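PDB 3ML4: protein Dok-7 from Mus musculus, which activates the muscle receptor kinase MuSK as a dimeric cytoplasmic adaptor and binds phosphoinositides through its PH domain. Local coordinates for residues 13-18 / 102-107; 79-84 / 90-95. One frame throughout, in Å; residues are numbered along the deposited sequence.

How the contacts relate
This chain is the PH-PTB part of the protein; both contacts lie in the PH domain, on one antiparallel sheet, with centres about 7 Å apart. Contact 2 is the hairpin of strands 81-86 and 90-94, and contact 1 sets strand 11-17 against helix 98-112, which follows the hairpin in the chain. Strands 11-17 and 90-94, the first and last of the sheet, meet where Lys16 N lies 2.7 Å from Gly94 O, a probable hydrogen bond. This is consistent with closure of a PH-domain barrel. The Trp104 ring of contact 1 meets the Phe95 ring of contact 2 edge-to-face, with Trp104 CD2 3.5 Å from Phe95 CE2. Asp105 of the helix also packs on Leu82.

Contact 1 (13-18 / 102-107); sequences GQVKLR and CAWDTR
Val15 meets the indole of Trp104 where the C-terminal helix of the PH fold, 98-112, plugs one end of the strand barrel. The two side chains come from opposite directions. Val15 CG2 does the touching, 3.6 Å from Trp104 CH2 and 3.8 Å from Trp104 CZ2. This methyl lies oblique to the ring. With Val15 CG1 anti to the backbone N (chi1 -174°), CG2 is the branch turned to the indole. The tight part of the contact is thus the six-membered end of one indole against one methyl and the strand backbone. Both side chains are buried. Leu28 and Leu93 also touch both of them, and Leu30 touches Trp104.

The other side is looser. The helix and strand backbones stay well apart, with Gly13 CA 9.6 Å from Trp104 CA. Gln14 points away from the helix into an exposed position, where its NE2 bonds to Ser25. No hydrogen bond joins the two segments, so the joint is van der Waals packing. At the indole edge, in the ring plane, Gly13 N lies 3.7 Å from Trp104 CZ2.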
loop_
_atom_site.group_PDB
_atom_site.type_symbol
_atom_site.label_atom_id
_atom_site.label_comp_id
_atom_site.label_asym_id
_atom_site.label_seq_id
_atom_site.Cartn_x
_atom_site.Cartn_y
_atom_site.Cartn_z
ATOM N N GLY B 13 -13.017 -19.124 -5.000
ATOM C CA GLY B 13 -13.943 -20.196 -4.666
ATOM C C GLY B 13 -15.367 -19.861 -5.037
ATOM O O GLY B 13 -15.632 -18.822 -5.648
ATOM N N GLN B 14 -16.290 -20.744 -4.670
ATOM C CA GLN B 14 -17.699 -20.524 -4.976
ATOM C C GLN B 14 -18.334 -19.669 -3.887
ATOM O O GLN B 14 -18.237 -19.975 -2.698
ATOM C CB GLN B 14 -18.441 -21.852 -5.181
ATOM C CG GLN B 14 -19.649 -21.762 -6.131
ATOM C CD GLN B 14 -19.268 -21.487 -7.591
ATOM O OE1 GLN B 14 -18.096 -21.560 -7.971
ATOM N NE2 GLN B 14 -20.267 -21.172 -8.412
ATOM N N VAL B 15 -18.957 -18.574 -4.314
ATOM C CA VAL B 15 -19.483 -17.557 -3.412
ATOM C C VAL B 15 -20.783 -17.032 -3.995
ATOM O O VAL B 15 -20.935 -16.957 -5.216
ATOM C CB VAL B 15 -18.494 -16.360 -3.263
ATOM C CG1 VAL B 15 -18.978 -15.373 -2.208
ATOM C CG2 VAL B 15 -17.089 -16.834 -2.918
ATOM N N LYS B 16 -21.723 -16.682 -3.122
ATOM C CA LYS B 16 -22.931 -15.966 -3.529
ATOM C C LYS B 16 -22.712 -14.436 -3.528
ATOM O O LYS B 16 -21.936 -13.912 -2.729
ATOM C CB LYS B 16 -24.114 -16.389 -2.655
ATOM C CG LYS B 16 -24.951 -17.524 -3.271
ATOM C CD LYS B 16 -25.241 -18.665 -2.296
ATOM C CE LYS B 16 -24.137 -19.722 -2.345
ATOM N NZ LYS B 16 -24.500 -20.985 -1.633
ATOM N N LEU B 17 -23.383 -13.735 -4.440
ATOM C CA LEU B 17 -23.207 -12.290 -4.611
ATOM C C LEU B 17 -24.538 -11.572 -4.820
ATOM O O LEU B 17 -25.548 -12.204 -5.128
ATOM C CB LEU B 17 -22.275 -11.994 -5.797
ATOM C CG LEU B 17 -20.842 -12.537 -5.776
ATOM C CD1 LEU B 17 -20.238 -12.513 -7.171
ATOM C CD2 LEU B 17 -19.977 -11.768 -4.789
ATOM N N ARG B 18 -24.534 -10.253 -4.659
ATOM C CA ARG B 18 -25.747 -9.459 -4.846
ATOM C C ARG B 18 -25.607 -8.411 -5.943
ATOM O O ARG B 18 -26.351 -8.440 -6.927
ATOM C CB ARG B 18 -26.192 -8.815 -3.529
ATOM C CG ARG B 18 -26.768 -9.824 -2.550
ATOM C CD ARG B 18 -27.640 -9.172 -1.495
ATOM N NE ARG B 18 -29.021 -8.944 -1.927
ATOM C CZ ARG B 18 -29.976 -9.873 -1.958
ATOM N NH1 ARG B 18 -29.720 -11.128 -1.611
ATOM N NH2 ARG B 18 -31.198 -9.544 -2.351
ATOM N N CYS B 102 -14.387 -18.201 7.365
ATOM C CA CYS B 102 -13.276 -17.875 8.260
ATOM C C CYS B 102 -11.947 -17.871 7.523
ATOM O O CYS B 102 -11.106 -17.003 7.759
ATOM C CB CYS B 102 -13.207 -18.858 9.428
ATOM S SG CYS B 102 -14.654 -18.823 10.484
ATOM N N ALA B 103 -11.767 -18.850 6.638
ATOM C CA ALA B 103 -10.582 -18.927 5.794
ATOM C C ALA B 103 -10.436 -17.645 4.977
ATOM O O ALA B 103 -9.364 -17.041 4.952
ATOM C CB ALA B 103 -10.648 -20.150 4.879
ATOM N N TRP B 104 -11.526 -17.221 4.337
ATOM C CA TRP B 104 -11.543 -15.976 3.570
ATOM C C TRP B 104 -11.252 -14.744 4.442
ATOM O O TRP B 104 -10.425 -13.903 4.077
ATOM C CB TRP B 104 -12.865 -15.828 2.804
ATOM C CG TRP B 104 -12.888 -16.573 1.497
ATOM C CD1 TRP B 104 -12.611 -17.898 1.302
ATOM C CD2 TRP B 104 -13.207 -16.038 0.202
ATOM N NE1 TRP B 104 -12.732 -18.220 -0.027
ATOM C CE2 TRP B 104 -13.100 -17.099 -0.726
ATOM C CE3 TRP B 104 -13.572 -14.769 -0.265
ATOM C CZ2 TRP B 104 -13.341 -16.928 -2.096
ATOM C CZ3 TRP B 104 -13.818 -14.603 -1.631
ATOM C CH2 TRP B 104 -13.696 -15.676 -2.527
ATOM N N ASP B 105 -11.908 -14.660 5.599
ATOM C CA ASP B 105 -11.680 -13.562 6.540
ATOM C C ASP B 105 -10.220 -13.483 7.001
ATOM O O ASP B 105 -9.634 -12.397 7.020
ATOM C CB ASP B 105 -12.600 -13.682 7.759
ATOM C CG ASP B 105 -12.404 -12.548 8.743
ATOM O OD1 ASP B 105 -13.057 -11.497 8.585
ATOM O OD2 ASP B 105 -11.592 -12.703 9.671
ATOM N N THR B 106 -9.648 -14.631 7.372
ATOM C CA THR B 106 -8.269 -14.699 7.857
ATOM C C THR B 106 -7.255 -14.360 6.755
ATOM O O THR B 106 -6.290 -13.627 6.999
ATOM C CB THR B 106 -7.947 -16.090 8.459
ATOM O OG1 THR B 106 -8.990 -16.475 9.363
ATOM C CG2 THR B 106 -6.615 -16.079 9.203
ATOM N N ARG B 107 -7.483 -14.884 5.551
ATOM C CA ARG B 107 -6.580 -14.659 4.420
ATOM C C ARG B 107 -6.619 -13.199 3.953
ATOM O O ARG B 107 -5.568 -12.573 3.785
ATOM C CB ARG B 107 -6.895 -15.637 3.270
ATOM C CG ARG B 107 -5.891 -15.668 2.099
ATOM C CD ARG B 107 -4.565 -16.351 2.444
ATOM N NE ARG B 107 -3.568 -15.365 2.847
ATOM C CZ ARG B 107 -2.646 -14.844 2.037
ATOM N NH1 ARG B 107 -2.559 -15.234 0.770
ATOM N NH2 ARG B 107 -1.796 -13.939 2.505
#

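Contact 2 (79-84 / 90-95); sequences AHTLAI and AVMLGF
His80 O takes the hydrogen bond of Phe95 N at 2.8 Å, with the donor nearly along the C=O axis. His80 O also lies at the edge of the Phe95 ring, in its plane, 3.5 Å from Phe95 CD1. The His80 ring leads away, and its ND1 bonds to Asp96 O. Further along, Leu82 and Leu93 exchange a pair of backbone bonds. The bond from Leu93 N to Leu82 O is nearly straight, with an N-H...O angle of 175°. Ile84 and Val91 form a second such pair. These rungs make the antiparallel hairpin of strands 81-86 and 90-94, the last two strands of the PH-domain barrel.

Its two faces differ. Leu82, Ile84, Val91 and Leu93 share one. There Leu82 CD2 packs 4.2 Å from Leu93 CD1, and helix 98-112 touches both leucines. Phe95 CE1 comes 3.7 Å from Leu82 CB, which meets the ring at its edge. With an alanine in place of Phe95 the ring is gone, and a gap would probably open between Leu82 and the Trp104 ring.

Thr81, Ala83 and Met92, a selenomethionine, lie on the other face. Met92 bends at chi2 (-54°), which brings SE over Ala83; the further bend at chi3 (-64°) turns the CE methyl toward Thr81. Met92 SE rests 3.6 Å from Ala83 CB, and Met92 CE lies 4.0 Å from Thr81 OG1.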
loop_
_atom_site.group_PDB
_atom_site.type_symbol
_atom_site.label_atom_id
_atom_site.label_comp_id
_atom_site.label_asym_id
_atom_site.label_seq_id
_atom_site.Cartn_x
_atom_site.Cartn_y
_atom_site.Cartn_z
ATOM N N ALA B 79 -26.190 -17.077 6.666
ATOM C CA ALA B 79 -25.550 -16.941 7.982
ATOM C C ALA B 79 -24.018 -16.947 7.906
ATOM O O ALA B 79 -23.347 -16.383 8.767
ATOM C CB ALA B 79 -26.040 -18.033 8.932
ATOM N N HIS B 80 -23.474 -17.609 6.893
ATOM C CA HIS B 80 -22.041 -17.573 6.645
ATOM C C HIS B 80 -21.745 -16.550 5.544
ATOM O O HIS B 80 -21.539 -16.890 4.380
ATOM C CB HIS B 80 -21.513 -18.966 6.306
ATOM C CG HIS B 80 -21.804 -19.988 7.361
ATOM N ND1 HIS B 80 -22.415 -21.192 7.082
ATOM C CD2 HIS B 80 -21.583 -19.980 8.698
ATOM C CE1 HIS B 80 -22.543 -21.888 8.198
ATOM N NE2 HIS B 80 -22.049 -21.174 9.193
ATOM N N THR B 81 -21.769 -15.285 5.945
ATOM C CA THR B 81 -21.526 -14.163 5.062
ATOM C C THR B 81 -20.314 -13.391 5.557
ATOM O O THR B 81 -20.016 -13.384 6.758
ATOM C CB THR B 81 -22.717 -13.187 5.053
ATOM O OG1 THR B 81 -23.027 -12.820 6.398
ATOM C CG2 THR B 81 -23.939 -13.818 4.416
ATOM N N LEU B 82 -19.620 -12.742 4.628
ATOM C CA LEU B 82 -18.528 -11.843 4.975
ATOM C C LEU B 82 -18.825 -10.456 4.439
ATOM O O LEU B 82 -19.295 -10.297 3.314
ATOM C CB LEU B 82 -17.193 -12.359 4.427
ATOM C CG LEU B 82 -15.930 -11.529 4.687
ATOM C CD1 LEU B 82 -15.598 -11.445 6.182
ATOM C CD2 LEU B 82 -14.748 -12.090 3.895
ATOM N N ALA B 83 -18.572 -9.455 5.267
ATOM C CA ALA B 83 -18.747 -8.080 4.861
ATOM C C ALA B 83 -17.387 -7.459 4.593
ATOM O O ALA B 83 -16.500 -7.492 5.449
ATOM C CB ALA B 83 -19.484 -7.308 5.936
ATOM N N ILE B 84 -17.223 -6.931 3.384
ATOM C CA ILE B 84 -16.132 -6.016 3.076
ATOM C C ILE B 84 -16.710 -4.622 3.252
ATOM O O ILE B 84 -17.531 -4.166 2.453
ATOM C CB ILE B 84 -15.560 -6.237 1.649
ATOM C CG1 ILE B 84 -14.766 -7.543 1.607
ATOM C CG2 ILE B 84 -14.651 -5.081 1.225
ATOM C CD1 ILE B 84 -14.650 -8.155 0.227
ATOM N N ALA B 90 -20.997 -1.443 1.599
ATOM C CA ALA B 90 -20.580 -2.754 2.083
ATOM C C ALA B 90 -20.824 -3.789 0.992
ATOM O O ALA B 90 -21.857 -3.759 0.317
ATOM C CB ALA B 90 -21.338 -3.118 3.336
ATOM N N VAL B 91 -19.868 -4.695 0.817
ATOM C CA VAL B 91 -20.004 -5.788 -0.144
ATOM C C VAL B 91 -20.209 -7.086 0.619
ATOM O O VAL B 91 -19.345 -7.489 1.395
ATOM C CB VAL B 91 -18.769 -5.897 -1.073
ATOM C CG1 VAL B 91 -18.857 -7.141 -1.953
ATOM C CG2 VAL B 91 -18.634 -4.645 -1.926
HETATM N N MSE B 92 -21.354 -7.731 0.402
HETATM C CA MSE B 92 -21.706 -8.954 1.131
HETATM C C MSE B 92 -21.392 -10.212 0.333
HETATM O O MSE B 92 -21.896 -10.400 -0.771
HETATM C CB MSE B 92 -23.183 -8.947 1.551
HETATM C CG MSE B 92 -23.615 -7.739 2.391
HETATM SE SE MSE B 92 -22.531 -7.427 3.998
HETATM C CE MSE B 92 -22.933 -9.058 5.005
ATOM N N LEU B 93 -20.543 -11.060 0.906
ATOM C CA LEU B 93 -20.166 -12.331 0.301
ATOM C C LEU B 93 -20.919 -13.474 0.974
ATOM O O LEU B 93 -21.088 -13.476 2.192
ATOM C CB LEU B 93 -18.657 -12.564 0.421
ATOM C CG LEU B 93 -17.661 -11.572 -0.194
ATOM C CD1 LEU B 93 -16.234 -12.095 -0.045
ATOM C CD2 LEU B 93 -17.962 -11.304 -1.651
ATOM N N GLY B 94 -21.360 -14.442 0.175
ATOM C CA GLY B 94 -22.146 -15.561 0.677
ATOM C C GLY B 94 -21.434 -16.891 0.564
ATOM O O GLY B 94 -21.077 -17.326 -0.531
ATOM N N PHE B 95 -21.240 -17.539 1.706
ATOM C CA PHE B 95 -20.571 -18.824 1.764
ATOM C C PHE B 95 -21.505 -19.876 2.324
ATOM O O PHE B 95 -22.436 -19.561 3.063
ATOM C CB PHE B 95 -19.328 -18.745 2.647
ATOM C CG PHE B 95 -18.372 -17.674 2.244
ATOM C CD1 PHE B 95 -18.477 -16.396 2.781
ATOM C CD2 PHE B 95 -17.362 -17.938 1.327
ATOM C CE1 PHE B 95 -17.594 -15.398 2.411
ATOM C CE2 PHE B 95 -16.469 -16.944 0.951
ATOM C CZ PHE B 95 -16.585 -15.668 1.497
#